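Side-chain contact in phosphatase YwpJ (Bacillus subtilis, PDB 1NRW), which removes phosphate in vitro from phosphorylated five- and six-carbon sugars and nucleoside monophosphates, and less readily from flavin mononucleotide, with magnesium as cofactor: residues 7-10 with 14-17. Sequence-based numbering, arbitrary orientation.
Sequences IAID and TLLN. With CA (calcium ion), chain D.
T14 lies across the end of strand 6-10, its side chain at about a right angle to that of D10. Its two branches divide the work: OG1 sits beside the D10 carboxylate, 3.4 Å from OD2, while CG2 is carried back over the strand, 3.9 Å from I9 CG2. T14 OG1 hydrogen-bonds to D240, a fellow ligand of the calcium ion. With CG trans to its own backbone N (chi1 -176°), D10 reaches past T14 to the metal. D10 OD2 binds the calcium at 2.4 Å, and OD1 forms a salt bridge with K217, so each carboxylate oxygen has a cationic partner. Behind the carboxylate, L15 N donates to D10 O over 3.1 Å and closes the short helix 11-15 back onto the strand. I9 CG2 also meets L15 CB at 4.0 Å, an apolar contact between strand and helix. A valine in place of T14 would probably leave D240 OD1 without its hydroxyl partner, and so freer to shift beside the metal. D10 and T14 are the first and last residues of the HAD motif I, DxDGT, in which D10 is the probable nucleophile. Strand 6-10 runs between parallel strands 39-43 and 235-239; L30 of helix 24-35 packs on I9 and L15, and V280 of helix 279-286 on I9 and T14.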
loop_
_atom_site.group_PDB
_atom_site.type_symbol
_atom_site.label_atom_id
_atom_site.label_comp_id
_atom_site.label_asym_id
_atom_site.label_seq_id
_atom_site.Cartn_x
_atom_site.Cartn_y
_atom_site.Cartn_z
ATOM N N ILE A 7 5.643 14.769 -4.644
ATOM C CA ILE A 7 4.568 14.506 -3.696
ATOM C C ILE A 7 4.192 13.030 -3.750
ATOM O O ILE A 7 3.828 12.521 -4.809
ATOM C CB ILE A 7 3.315 15.352 -4.019
ATOM C CG1 ILE A 7 3.673 16.840 -3.957
ATOM C CG2 ILE A 7 2.194 15.031 -3.035
ATOM C CD1 ILE A 7 2.589 17.751 -4.481
ATOM N N ALA A 8 4.305 12.352 -2.608
ATOM C CA ALA A 8 3.977 10.929 -2.497
ATOM C C ALA A 8 2.561 10.814 -1.933
ATOM O O ALA A 8 2.246 11.416 -0.905
ATOM C CB ALA A 8 4.975 10.235 -1.579
ATOM N N ILE A 9 1.722 10.022 -2.597
ATOM C CA ILE A 9 0.323 9.879 -2.191
ATOM C C ILE A 9 -0.100 8.426 -1.981
ATOM O O ILE A 9 -0.001 7.615 -2.896
ATOM C CB ILE A 9 -0.605 10.491 -3.276
ATOM C CG1 ILE A 9 -0.139 11.910 -3.608
ATOM C CG2 ILE A 9 -2.057 10.505 -2.798
ATOM C CD1 ILE A 9 -0.894 12.550 -4.768
ATOM N N ASP A 10 -0.570 8.110 -0.781
ATOM C CA ASP A 10 -1.036 6.760 -0.469
ATOM C C ASP A 10 -2.279 6.481 -1.320
ATOM O O ASP A 10 -2.993 7.407 -1.710
ATOM C CB ASP A 10 -1.350 6.676 1.026
ATOM C CG ASP A 10 -1.743 5.287 1.474
ATOM O OD1 ASP A 10 -1.483 4.290 0.763
ATOM O OD2 ASP A 10 -2.307 5.203 2.576
ATOM N N THR A 14 -6.724 7.243 1.060
ATOM C CA THR A 14 -6.098 8.536 0.817
ATOM C C THR A 14 -6.529 9.057 -0.552
ATOM O O THR A 14 -7.451 9.877 -0.634
ATOM C CB THR A 14 -4.560 8.378 0.932
ATOM O OG1 THR A 14 -4.244 7.975 2.273
ATOM C CG2 THR A 14 -3.826 9.684 0.624
ATOM N N LEU A 15 -5.890 8.588 -1.623
ATOM C CA LEU A 15 -6.287 9.024 -2.961
ATOM C C LEU A 15 -7.676 8.468 -3.270
ATOM O O LEU A 15 -8.510 9.138 -3.888
ATOM C CB LEU A 15 -5.300 8.525 -4.023
ATOM C CG LEU A 15 -5.626 8.942 -5.464
ATOM C CD1 LEU A 15 -5.506 10.462 -5.594
ATOM C CD2 LEU A 15 -4.676 8.246 -6.437
ATOM N N LEU A 16 -7.922 7.233 -2.847
ATOM C CA LEU A 16 -9.219 6.609 -3.092
ATOM C C LEU A 16 -10.230 6.963 -2.014
ATOM O O LEU A 16 -9.884 7.041 -0.832
ATOM C CB LEU A 16 -9.070 5.087 -3.141
ATOM C CG LEU A 16 -8.113 4.552 -4.214
ATOM C CD1 LEU A 16 -8.003 3.044 -4.085
ATOM C CD2 LEU A 16 -8.609 4.930 -5.605
ATOM N N ASN A 17 -11.480 7.184 -2.417
ATOM C CA ASN A 17 -12.517 7.466 -1.439
ATOM C C ASN A 17 -13.042 6.128 -0.920
ATOM O O ASN A 17 -12.488 5.070 -1.251
ATOM C CB ASN A 17 -13.649 8.318 -2.041
ATOM C CG ASN A 17 -14.397 7.629 -3.170
ATOM O OD1 ASN A 17 -14.282 6.422 -3.390
ATOM N ND2 ASN A 17 -15.207 8.411 -3.884
HETATM CA CA CA D . -4.025 3.705 3.391
HETATM O O HOH W 1 -6.151 2.810 4.327
#